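Local coordinates for tailspike protein (Acinetobacter phage vB_ApiP_P1, PDB 6E1R) that probably serves as a trimeric tailspike depolymerase that binds and cleaves surface polysaccharide of its Acinetobacter host during phage attachment, at residues E23-S28 with L59-V64; D98-T103 with R109-D114; G348-T351 with K357-F360; S369-S374 with V378-A383; H516-W521 with G535-R540. One frame throughout, in Å; residues are numbered along the deposited sequence.

Contact 1. Residues E23-S28 with L59-V64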
# COMPACT_ATOMS: atom_id res chain seq x y z
N GLU A 23 15.38 -50.61 -22.64
CA GLU A 23 14.63 -51.83 -22.88
C GLU A 23 13.34 -51.58 -23.66
O GLU A 23 12.81 -52.52 -24.26
CB GLU A 23 14.30 -52.52 -21.55
CG GLU A 23 13.87 -53.98 -21.71
CD GLU A 23 13.66 -54.68 -20.39
OE1 GLU A 23 14.38 -54.35 -19.42
OE2 GLU A 23 12.78 -55.56 -20.31
N LEU A 24 12.85 -50.34 -23.69
CA LEU A 24 11.64 -50.04 -24.44
C LEU A 24 11.93 -49.87 -25.93
O LEU A 24 11.17 -50.36 -26.77
CB LEU A 24 10.97 -48.79 -23.89
CG LEU A 24 9.64 -48.42 -24.55
CD1 LEU A 24 8.56 -49.41 -24.16
CD2 LEU A 24 9.22 -47.00 -24.18
N GLU A 25 13.02 -49.18 -26.26
CA GLU A 25 13.32 -48.91 -27.67
C GLU A 25 13.68 -50.19 -28.41
O GLU A 25 13.31 -50.37 -29.58
CB GLU A 25 14.44 -47.88 -27.76
CG GLU A 25 15.66 -48.17 -26.90
CD GLU A 25 16.65 -47.02 -26.89
OE1 GLU A 25 16.40 -46.00 -27.57
OE2 GLU A 25 17.69 -47.14 -26.20
N GLY A 26 14.41 -51.10 -27.76
CA GLY A 26 14.72 -52.38 -28.37
C GLY A 26 13.57 -53.37 -28.40
O GLY A 26 13.64 -54.37 -29.12
N LEU A 27 12.51 -53.11 -27.63
CA LEU A 27 11.38 -54.02 -27.57
C LEU A 27 10.43 -53.77 -28.73
O LEU A 27 10.07 -52.62 -29.02
CB LEU A 27 10.66 -53.87 -26.22
CG LEU A 27 9.50 -54.81 -25.88
CD1 LEU A 27 9.51 -55.14 -24.40
CD2 LEU A 27 8.18 -54.17 -26.25
N SER A 28 10.01 -54.84 -29.40
CA SER A 28 9.13 -54.77 -30.56
C SER A 28 7.69 -55.07 -30.16
O SER A 28 7.43 -55.80 -29.20
CB SER A 28 9.58 -55.75 -31.64
OG SER A 28 8.83 -55.59 -32.83
N LEU A 59 9.53 -45.95 -36.44
CA LEU A 59 10.89 -45.46 -36.58
C LEU A 59 11.12 -44.13 -35.88
O LEU A 59 12.25 -43.61 -35.92
CB LEU A 59 11.24 -45.34 -38.06
CG LEU A 59 11.31 -46.67 -38.82
CD1 LEU A 59 11.72 -46.46 -40.28
CD2 LEU A 59 12.24 -47.65 -38.13
N ILE A 60 10.10 -43.57 -35.23
CA ILE A 60 10.22 -42.29 -34.53
C ILE A 60 10.65 -42.55 -33.10
O ILE A 60 10.07 -43.40 -32.41
CB ILE A 60 8.88 -41.53 -34.57
CG1 ILE A 60 8.56 -41.12 -36.01
CG2 ILE A 60 8.93 -40.31 -33.67
CD1 ILE A 60 9.62 -40.26 -36.63
N ASN A 61 11.66 -41.81 -32.64
CA ASN A 61 12.19 -41.98 -31.28
C ASN A 61 12.80 -40.65 -30.86
O ASN A 61 13.99 -40.40 -31.06
CB ASN A 61 13.20 -43.12 -31.22
CG ASN A 61 13.84 -43.27 -29.85
OD1 ASN A 61 13.32 -42.77 -28.86
ND2 ASN A 61 14.96 -43.98 -29.80
N ASN A 62 11.97 -39.79 -30.27
CA ASN A 62 12.42 -38.50 -29.76
C ASN A 62 12.93 -38.57 -28.33
O ASN A 62 13.49 -37.58 -27.84
CB ASN A 62 11.29 -37.46 -29.85
CG ASN A 62 9.99 -37.94 -29.22
OD1 ASN A 62 10.00 -38.60 -28.18
ND2 ASN A 62 8.87 -37.60 -29.85
N GLY A 63 12.74 -39.69 -27.64
CA GLY A 63 13.26 -39.87 -26.30
C GLY A 63 12.32 -39.51 -25.18
O GLY A 63 12.66 -39.72 -24.01
N VAL A 64 11.14 -38.98 -25.49
CA VAL A 64 10.19 -38.56 -24.46
C VAL A 64 8.81 -39.13 -24.77
O VAL A 64 8.34 -40.05 -24.09
CB VAL A 64 10.13 -37.03 -24.34
CG1 VAL A 64 9.13 -36.62 -23.27
CG2 VAL A 64 11.51 -36.46 -24.02

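Contact 2. Residues D98-T103 with R109-D114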
# COMPACT_ATOMS: atom_id res chain seq x y z
N ASP A 98 17.47 -29.52 -20.86
CA ASP A 98 17.27 -28.83 -22.13
C ASP A 98 16.16 -29.48 -22.94
O ASP A 98 15.30 -28.79 -23.50
CB ASP A 98 18.57 -28.80 -22.93
CG ASP A 98 18.46 -27.98 -24.20
OD1 ASP A 98 18.21 -26.76 -24.11
OD2 ASP A 98 18.62 -28.55 -25.30
N LEU A 99 16.15 -30.82 -23.01
CA LEU A 99 15.07 -31.52 -23.69
C LEU A 99 13.74 -31.31 -22.97
O LEU A 99 12.69 -31.29 -23.61
CB LEU A 99 15.40 -33.00 -23.79
CG LEU A 99 14.38 -33.91 -24.49
CD1 LEU A 99 14.07 -33.39 -25.88
CD2 LEU A 99 14.92 -35.33 -24.55
N ALA A 100 13.77 -31.14 -21.65
CA ALA A 100 12.54 -30.94 -20.89
C ALA A 100 11.91 -29.59 -21.20
O ALA A 100 10.70 -29.51 -21.46
CB ALA A 100 12.82 -31.08 -19.40
N VAL A 101 12.71 -28.52 -21.19
CA VAL A 101 12.18 -27.19 -21.50
C VAL A 101 11.70 -27.14 -22.94
O VAL A 101 10.64 -26.55 -23.24
CB VAL A 101 13.24 -26.11 -21.22
CG1 VAL A 101 12.61 -24.73 -21.22
CG2 VAL A 101 13.96 -26.37 -19.91
N ASN A 102 12.46 -27.73 -23.87
CA ASN A 102 12.05 -27.75 -25.27
C ASN A 102 10.76 -28.54 -25.46
O ASN A 102 9.91 -28.16 -26.27
CB ASN A 102 13.17 -28.32 -26.14
CG ASN A 102 14.34 -27.37 -26.29
OD1 ASN A 102 14.16 -26.18 -26.56
ND2 ASN A 102 15.55 -27.89 -26.13
N THR A 103 10.60 -29.65 -24.74
CA THR A 103 9.41 -30.48 -24.90
C THR A 103 8.19 -29.84 -24.25
O THR A 103 7.12 -29.77 -24.87
CB THR A 103 9.66 -31.88 -24.33
OG1 THR A 103 10.74 -32.51 -25.02
CG2 THR A 103 8.41 -32.74 -24.46
N ARG A 109 2.61 -27.31 -22.12
CA ARG A 109 2.19 -27.92 -20.87
C ARG A 109 3.27 -27.71 -19.82
O ARG A 109 4.44 -27.48 -20.15
CB ARG A 109 1.90 -29.42 -21.05
CG ARG A 109 3.10 -30.25 -21.45
CD ARG A 109 2.69 -31.68 -21.77
NE ARG A 109 2.00 -32.32 -20.65
CZ ARG A 109 1.26 -33.42 -20.75
NH1 ARG A 109 1.11 -34.01 -21.93
NH2 ARG A 109 0.68 -33.93 -19.68
N LYS A 110 2.87 -27.76 -18.56
CA LYS A 110 3.78 -27.46 -17.47
C LYS A 110 4.82 -28.57 -17.30
O LYS A 110 4.59 -29.73 -17.64
CB LYS A 110 3.02 -27.27 -16.16
CG LYS A 110 2.44 -28.53 -15.55
CD LYS A 110 1.74 -28.21 -14.23
CE LYS A 110 1.33 -29.46 -13.48
NZ LYS A 110 0.75 -29.13 -12.16
N LEU A 111 5.98 -28.18 -16.78
CA LEU A 111 7.07 -29.10 -16.49
C LEU A 111 7.23 -29.23 -14.99
O LEU A 111 7.12 -28.24 -14.25
CB LEU A 111 8.37 -28.62 -17.13
CG LEU A 111 9.62 -29.46 -16.88
CD1 LEU A 111 9.45 -30.86 -17.45
CD2 LEU A 111 10.85 -28.78 -17.45
N VAL A 112 7.49 -30.45 -14.52
CA VAL A 112 7.61 -30.74 -13.10
C VAL A 112 8.97 -31.37 -12.85
O VAL A 112 9.34 -32.34 -13.52
CB VAL A 112 6.48 -31.67 -12.62
CG1 VAL A 112 6.73 -32.11 -11.18
CG2 VAL A 112 5.13 -30.99 -12.74
N VAL A 113 9.70 -30.83 -11.89
CA VAL A 113 10.99 -31.36 -11.48
C VAL A 113 10.74 -32.25 -10.27
O VAL A 113 10.38 -31.76 -9.19
CB VAL A 113 12.00 -30.25 -11.16
CG1 VAL A 113 13.39 -30.83 -10.97
CG2 VAL A 113 11.99 -29.20 -12.26
N ASP A 114 10.92 -33.56 -10.44
CA ASP A 114 10.57 -34.53 -9.43
C ASP A 114 11.75 -34.99 -8.58
O ASP A 114 11.54 -35.68 -7.58
CB ASP A 114 9.88 -35.74 -10.08
CG ASP A 114 10.61 -36.23 -11.31
OD1 ASP A 114 11.36 -35.43 -11.91
OD2 ASP A 114 10.41 -37.40 -11.70

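Contact 3. Residues G348-T351 with K357-F360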
# COMPACT_ATOMS: atom_id res chain seq x y z
N GLY A 348 18.82 6.92 3.31
CA GLY A 348 18.77 7.31 1.91
C GLY A 348 19.97 8.14 1.51
O GLY A 348 20.23 9.19 2.10
N LYS A 349 20.71 7.68 0.51
CA LYS A 349 21.87 8.40 -0.01
C LYS A 349 21.55 8.89 -1.42
O LYS A 349 21.20 8.10 -2.29
CB LYS A 349 23.11 7.51 -0.03
CG LYS A 349 24.29 8.12 -0.77
CD LYS A 349 24.70 9.46 -0.17
CE LYS A 349 25.82 10.11 -0.99
NZ LYS A 349 26.19 11.46 -0.48
N ASN A 350 21.67 10.20 -1.62
CA ASN A 350 21.42 10.82 -2.91
C ASN A 350 22.74 11.20 -3.57
O ASN A 350 23.65 11.69 -2.90
CB ASN A 350 20.55 12.07 -2.75
CG ASN A 350 19.12 11.74 -2.38
OD1 ASN A 350 18.80 10.61 -2.02
ND2 ASN A 350 18.25 12.74 -2.46
N THR A 351 22.84 10.93 -4.87
CA THR A 351 23.95 11.42 -5.67
C THR A 351 23.54 12.55 -6.60
O THR A 351 24.42 13.21 -7.17
CB THR A 351 24.58 10.28 -6.47
OG1 THR A 351 23.60 9.68 -7.33
CG2 THR A 351 25.14 9.23 -5.53
N LYS A 357 13.09 12.80 -3.10
CA LYS A 357 12.51 13.16 -1.82
C LYS A 357 12.15 11.89 -1.05
O LYS A 357 11.99 10.81 -1.62
CB LYS A 357 11.28 14.04 -1.99
CG LYS A 357 11.50 15.26 -2.88
CD LYS A 357 12.60 16.16 -2.33
CE LYS A 357 12.72 17.44 -3.14
NZ LYS A 357 13.89 18.25 -2.72
N TYR A 358 12.01 12.03 0.27
CA TYR A 358 11.78 10.89 1.14
C TYR A 358 10.53 11.10 1.98
O TYR A 358 10.24 12.22 2.43
CB TYR A 358 12.98 10.65 2.05
CG TYR A 358 14.21 10.18 1.30
CD1 TYR A 358 15.07 11.09 0.69
CD2 TYR A 358 14.52 8.83 1.20
CE1 TYR A 358 16.19 10.67 0.01
CE2 TYR A 358 15.64 8.40 0.52
CZ TYR A 358 16.47 9.33 -0.08
OH TYR A 358 17.59 8.90 -0.76
N ILE A 359 9.78 10.02 2.18
CA ILE A 359 8.65 9.99 3.10
C ILE A 359 8.88 8.85 4.09
O ILE A 359 9.06 7.70 3.68
CB ILE A 359 7.32 9.81 2.36
CG1 ILE A 359 6.94 11.09 1.62
CG2 ILE A 359 6.22 9.41 3.33
CD1 ILE A 359 5.62 11.01 0.89
N PHE A 360 8.90 9.19 5.37
CA PHE A 360 8.99 8.21 6.45
C PHE A 360 7.66 8.28 7.21
O PHE A 360 7.42 9.21 7.98
CB PHE A 360 10.18 8.49 7.36
CG PHE A 360 11.51 8.24 6.71
CD1 PHE A 360 12.10 9.20 5.90
CD2 PHE A 360 12.18 7.04 6.92
CE1 PHE A 360 13.32 8.96 5.30
CE2 PHE A 360 13.41 6.81 6.33
CZ PHE A 360 13.98 7.77 5.52
O HOH W 1 18.58 7.62 -2.78

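Contact 4. Residues S369-S374 with V378-A383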
# COMPACT_ATOMS: atom_id res chain seq x y z
N SER A 369 22.66 5.77 12.57
CA SER A 369 23.02 6.47 11.35
C SER A 369 22.16 7.73 11.23
O SER A 369 21.34 8.02 12.10
CB SER A 369 22.82 5.57 10.12
OG SER A 369 21.45 5.30 9.92
N ALA A 370 22.36 8.46 10.14
CA ALA A 370 21.48 9.57 9.81
C ALA A 370 20.27 9.04 9.04
O ALA A 370 20.21 7.88 8.63
CB ALA A 370 22.22 10.63 9.00
N VAL A 371 19.29 9.92 8.84
CA VAL A 371 18.09 9.53 8.10
C VAL A 371 18.33 9.62 6.60
O VAL A 371 18.06 8.66 5.86
CB VAL A 371 16.89 10.39 8.54
CG1 VAL A 371 15.67 10.06 7.70
CG2 VAL A 371 16.61 10.18 10.02
N VAL A 372 18.84 10.75 6.13
CA VAL A 372 19.16 10.94 4.72
C VAL A 372 20.49 11.67 4.60
O VAL A 372 20.98 12.27 5.56
CB VAL A 372 18.06 11.73 3.97
CG1 VAL A 372 16.76 10.93 3.90
CG2 VAL A 372 17.82 13.08 4.63
N GLU A 373 21.06 11.62 3.40
CA GLU A 373 22.28 12.35 3.08
C GLU A 373 22.16 12.89 1.66
O GLU A 373 21.91 12.13 0.73
CB GLU A 373 23.53 11.47 3.21
CG GLU A 373 24.82 12.21 2.86
CD GLU A 373 26.05 11.33 2.99
OE1 GLU A 373 26.06 10.44 3.86
OE2 GLU A 373 27.00 11.54 2.21
N SER A 374 22.34 14.20 1.51
CA SER A 374 22.20 14.82 0.21
C SER A 374 23.40 14.49 -0.68
O SER A 374 24.38 13.88 -0.25
CB SER A 374 22.04 16.33 0.35
OG SER A 374 23.25 16.92 0.81
N VAL A 378 25.16 16.65 3.01
CA VAL A 378 24.42 17.22 4.13
C VAL A 378 23.56 16.13 4.75
O VAL A 378 22.65 15.60 4.11
CB VAL A 378 23.57 18.42 3.68
CG1 VAL A 378 22.78 18.97 4.85
CG2 VAL A 378 24.46 19.49 3.07
N LEU A 379 23.83 15.81 6.02
CA LEU A 379 23.05 14.81 6.73
C LEU A 379 21.72 15.40 7.19
O LEU A 379 21.66 16.53 7.66
CB LEU A 379 23.83 14.28 7.94
CG LEU A 379 25.14 13.55 7.67
CD1 LEU A 379 25.82 13.19 8.99
CD2 LEU A 379 24.90 12.31 6.83
N ASN A 380 20.66 14.61 7.03
CA ASN A 380 19.32 14.98 7.50
C ASN A 380 18.86 16.29 6.86
O ASN A 380 18.26 17.15 7.52
CB ASN A 380 19.28 15.07 9.02
CG ASN A 380 19.70 13.77 9.69
OD1 ASN A 380 19.34 12.68 9.24
ND2 ASN A 380 20.48 13.89 10.76
N ASP A 381 19.14 16.45 5.57
CA ASP A 381 18.71 17.62 4.82
C ASP A 381 17.19 17.62 4.73
O ASP A 381 16.60 16.78 4.04
CB ASP A 381 19.35 17.63 3.43
CG ASP A 381 18.99 18.87 2.63
OD1 ASP A 381 18.38 19.80 3.18
OD2 ASP A 381 19.35 18.91 1.43
N VAL A 382 16.55 18.56 5.44
CA VAL A 382 15.09 18.62 5.46
C VAL A 382 14.52 18.96 4.10
O VAL A 382 13.35 18.66 3.82
CB VAL A 382 14.63 19.62 6.54
CG1 VAL A 382 13.13 19.54 6.76
CG2 VAL A 382 15.38 19.38 7.84
N ALA A 383 15.32 19.57 3.21
CA ALA A 383 14.85 19.84 1.86
C ALA A 383 14.57 18.56 1.08
O ALA A 383 13.87 18.61 0.07
CB ALA A 383 15.88 20.69 1.11

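Contact 5. Residues H516-W521 with G535-R540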
# COMPACT_ATOMS: atom_id res chain seq x y z
N HIS A 516 25.17 53.38 14.42
CA HIS A 516 23.76 53.31 14.80
C HIS A 516 22.89 53.12 13.57
O HIS A 516 23.06 53.84 12.59
CB HIS A 516 23.34 54.57 15.55
CG HIS A 516 24.03 54.75 16.87
ND1 HIS A 516 23.70 55.77 17.74
CD2 HIS A 516 25.02 54.05 17.46
CE1 HIS A 516 24.46 55.68 18.82
NE2 HIS A 516 25.27 54.65 18.67
N PRO A 517 21.96 52.16 13.59
CA PRO A 517 21.09 51.92 12.41
C PRO A 517 19.95 52.93 12.31
O PRO A 517 18.76 52.61 12.44
CB PRO A 517 20.60 50.49 12.66
CG PRO A 517 20.54 50.39 14.15
CD PRO A 517 21.70 51.20 14.67
N SER A 518 20.31 54.18 12.07
CA SER A 518 19.36 55.29 12.05
C SER A 518 19.08 55.69 10.60
O SER A 518 19.99 56.09 9.88
CB SER A 518 19.90 56.48 12.84
OG SER A 518 20.36 56.06 14.11
N PHE A 519 17.81 55.59 10.19
CA PHE A 519 17.46 55.83 8.80
C PHE A 519 16.09 56.48 8.71
O PHE A 519 15.21 56.24 9.54
CB PHE A 519 17.48 54.53 7.98
CG PHE A 519 18.77 53.77 8.10
CD1 PHE A 519 19.88 54.14 7.37
CD2 PHE A 519 18.86 52.68 8.95
CE1 PHE A 519 21.07 53.45 7.48
CE2 PHE A 519 20.05 51.98 9.07
CZ PHE A 519 21.15 52.36 8.33
N THR A 520 15.92 57.32 7.68
CA THR A 520 14.63 57.86 7.29
C THR A 520 14.18 57.16 6.01
O THR A 520 14.99 56.91 5.11
CB THR A 520 14.71 59.37 7.07
OG1 THR A 520 15.14 60.01 8.28
CG2 THR A 520 13.36 59.94 6.67
N TRP A 521 12.88 56.86 5.93
CA TRP A 521 12.35 55.96 4.92
C TRP A 521 11.52 56.71 3.88
O TRP A 521 10.76 57.62 4.21
CB TRP A 521 11.52 54.86 5.57
CG TRP A 521 12.32 54.08 6.55
CD1 TRP A 521 12.43 54.30 7.89
CD2 TRP A 521 13.15 52.95 6.25
NE1 TRP A 521 13.28 53.37 8.45
CE2 TRP A 521 13.73 52.53 7.47
CE3 TRP A 521 13.46 52.25 5.08
CZ2 TRP A 521 14.60 51.45 7.54
CZ3 TRP A 521 14.32 51.17 5.16
CH2 TRP A 521 14.88 50.78 6.38
N GLY A 535 22.12 61.57 10.59
CA GLY A 535 23.17 61.99 11.51
C GLY A 535 24.53 61.50 11.05
O GLY A 535 24.94 61.70 9.91
N SER A 536 25.24 60.83 11.97
CA SER A 536 26.58 60.33 11.70
C SER A 536 26.58 58.90 11.16
O SER A 536 27.65 58.34 10.95
CB SER A 536 27.43 60.39 12.97
OG SER A 536 27.45 61.70 13.51
N THR A 537 25.40 58.33 10.91
CA THR A 537 25.30 56.93 10.51
C THR A 537 26.06 56.68 9.21
O THR A 537 25.84 57.35 8.21
CB THR A 537 23.84 56.53 10.35
OG1 THR A 537 23.19 56.53 11.63
CG2 THR A 537 23.72 55.15 9.72
N ALA A 538 26.96 55.70 9.24
CA ALA A 538 27.73 55.31 8.07
C ALA A 538 28.33 53.93 8.30
O ALA A 538 28.77 53.62 9.41
CB ALA A 538 28.83 56.33 7.76
N GLY A 539 28.34 53.12 7.24
CA GLY A 539 28.90 51.79 7.29
C GLY A 539 27.96 50.78 6.68
O GLY A 539 27.02 51.13 5.95
N ARG A 540 28.20 49.51 6.99
CA ARG A 540 27.42 48.40 6.44
C ARG A 540 26.32 48.00 7.42
O ARG A 540 26.60 47.74 8.60
CB ARG A 540 28.31 47.21 6.13
CG ARG A 540 27.55 45.95 5.74
CD ARG A 540 28.43 44.99 4.98
NE ARG A 540 28.83 45.55 3.70
CZ ARG A 540 29.55 44.91 2.78
NH1 ARG A 540 29.95 43.67 3.01
NH2 ARG A 540 29.86 45.51 1.64

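Contact 1. Residues E23-S28 with L59-V64
Glu-25 and Asn-61 are joined by one weak hydrogen bond across the surface of the N-terminal part of the chain, and they are the two residues that meet. Asn-61 ND2 donates to Glu-25 OE1 over 3.3 Å; at 140° at the hydrogen the bond is bent. The carboxylate and the amide stand almost perpendicular, their planes 88° apart, so the groups touch at one oxygen and one nitrogen without lying on each other. Glu-25 gets there with CG lodged between its own N and carbonyl carbon (chi1 49°) and the rest of the chain stretched out. Its OE1 also has a long, weak ionic partner in Lys-21.

This partly exposed side is loose: the two segments bury just 57 Å² between them. The firmer packing lies beside and beyond it. Ile-67 touches both Glu-25 and Asn-61, and Val-64 is buried against the helix 94-106. Within 59-64 the backbone is tied more tightly than the contact itself: Val-64 N reaches Asn-62 OD1 over 2.9 Å in a nearly straight bond, while Gly-63 N makes a weak one to Asn-61 OD1. The Val-64 N bond makes an Asx turn at Asn-62, here ending the long loop before strand 66-67 of a small mixed sheet, with the short helix 21-25 lying alongside.

Contact 2. Residues D98-T103 with R109-D114
Leu-111 presses its forked end against Ala-100, a small apolar contact between helix and strand. The apolar atoms come first. Both methyls of the leucine meet the alanine methyl: CD2 lies 3.6 Å from Ala-100 CB, and CD1 is 3.9 Å from the same atom. Leu-111 has CG trans to the backbone N (chi1 178°), which carries both methyls to the helix. CD2 also comes 4.0 Å from Ala-100 C, touching the helix backbone. The small alanine probably helps the strand come close, with 7.3 Å between the CA atoms of Ala-100 and Leu-111.

Polar bonding belongs to the helix. Leu-99 O takes two donors from one residue, Thr-103 N at 2.9 Å and Thr-103 OG1 at 2.7 Å, which approach from opposite faces of the carbonyl plane. The threonine hydroxyl is thereby satisfied on its own helix.

Around this core, Leu-111 also packs on Ile-131 and Val-101 on Leu-129, both of strand 129-133, while Arg-109 makes a cation-pi contact with Phe-74. Backbone hydrogen bonds from Lys-110 run to a neighbouring subunit. Helix 94-106 thus forms the middle of a beta-alpha-beta unit, following strand 79-80 and leading into strand 111-113, which lies in parallel between 79-80 and 129-133.

Contact 3. Residues G348-T351 with K357-F360
Tyr-358 reaches across to Asn-350 and Gly-348, and its side chain can be followed outward through a buried interior. CB leaves the strand toward 348-351, and chi1 of -68° sets CG opposite the carbonyl carbon, which sends the ring toward 348-351. Further along, CD1 packs on Val-372, and the CE1 and CE2 flanks meet different partners. CE2 lies 3.6 Å from Gly-348 CA, where the absence of a side chain lets the backbone come close; CE1 lies 3.3 Å from Asn-350 OD1, with ND2 farther off. CZ is likewise 3.3 Å from Asn-350 OD1. That amide sits at the ring's edge and is turned only 23° from the ring plane, so the two flat groups are nearly coplanar.

At the tip, Tyr-358 OH donates to Asn-350 OD1. The modelled separation of 2.4 Å is very short, and at this resolution its exact value is doubtful. A water completes the grip, donating to Tyr-358 OH at 2.6 Å and to Lys-349 O at 2.7 Å, so that a buried hydroxyl is held from two directions. The amide is fixed in turn from its other end by a bond from Asn-350 ND2 to Pro-356 O.

Ile-332 and Phe-334 of strand 331-338 pack on Tyr-358. Tyr-358 joins two faces of the parallel beta-helix: strand 346-350, next to 316-320 and 372-373, and strand 357-361, between 331-338 and 385-389.

Contact 4. Residues S369-S374 with V378-A383
Asn-380 meets Val-371 N at the oxygen end of its amide, with the N-H lying in the plane of the side-chain carbonyl. The bond from Val-371 N to Asn-380 OD1 is 2.8 Å long and opens 159° at the oxygen, nearly head-on. Off that plane, Ala-370 CB comes within 3.5 Å of Asn-380 OD1 on one side and Val-371 CB within 3.4 Å on the other, while the far end of the amide is tied by Asn-380 ND2 to Ser-400 OG. Both ends being bonded, the amide is unlikely to flip. The second flat group, the carboxylate of Asp-381, takes Ala-383 N from above its plane, an Asx turn, and its OD2 comes near Ser-374 CB.

Backbones meet in a single antiparallel bridge. Glu-373 and Leu-379 form its non-hydrogen-bonded pair, flanked by Asn-380 N to Val-372 O (2.8 Å) and Ser-374 N to Val-378 O (3.0 Å); CA-H...O contacts fill in between them. Ser-374 OG, set between its own N and carbonyl carbon (chi1 68°), accepts from Val-378 N at 2.9 Å and ties the two ends of the short connection 374-378. Leu-379 CD2 covers Ala-370 CB at 3.8 Å and crosses the Glu-373 chain, nearest at OE1 (3.7 Å); that carboxylate forms a salt bridge with Lys-349.

A type II turn from Val-378 to Asp-381, with Asn-380 at its positive-phi corner, redirects the chain. Strand 372-373, at the outer end of its six-strand parallel sheet beside 346-350, thus receives the loop that leads on to strand 385-389, and Val-382 packs on Gln-421 of a neighbouring subunit.

Contact 5. Residues H516-W521 with G535-R540
An inverse gamma turn centred on Pro-517 presents the carbonyl of His-516 to Thr-537, at the edge of the C-terminal domain where the chain passes from one antiparallel sheet to the next. Inside the turn Ser-518 N makes a weak bond to His-516 O. The same oxygen lies 2.9 Å from Thr-537 OG1, but this hydroxyl also has Val-534 O to serve, and its one proton cannot be assigned between the two.

Thr-537 carries more than half of the buried surface. It packs against the turn with its two branches doing different work: OG1, opposite its carbonyl carbon (chi1 -68°), faces the turn and also meets Ser-518 CB at 3.5 Å, whereas CG2 lies 3.2 Å from His-516 O and comes obliquely to Phe-519, 3.9 Å from its CE1. The phenylalanine and threonine side chains cross at about a right angle.

The aromatic ring leads from the turn into the interior. Phe-519 CB sits over one face of the Trp-521 indole, displaced toward its rim, and the Phe-519 ring meets Phe-541 edge-to-face. Tyr-487 OH bonds to both Pro-517 O and Phe-519 N, tying Pro-517 and Phe-519 to strand 484-494, while Ser-518 keeps its own hydroxyl for Leu-508 O.

Strand 519-523 pairs with 528-533 as a hairpin, and the chain then crosses by way of Thr-537 to strand 539-548 in the other sheet. An aromatic filling between two antiparallel sheets, closed at the end by such turns, is consistent with a beta sandwich.

The five contacts follow one another along an elongated chain. Contacts 1 and 2 lie toward the N-terminal end and touch: Val-64 CG2 packs 3.6 Å from Leu-99 CD2, seating the loop of contact 1 on the helix of contact 2. Contacts 3 and 4 form a second pair, with centres 8 Å apart; the salt bridge from Lys-349 NZ to Glu-373 OE2 (2.8 Å) joins them, and Phe-360 packs on Val-371. About 45 Å separates the centres of contacts 2 and 3, and 42 Å those of contacts 4 and 5. Contacts 1 and 5 stand at opposite ends, 109 Å between centres. Contacts 2 and 3 both touch the second subunit of the trimer.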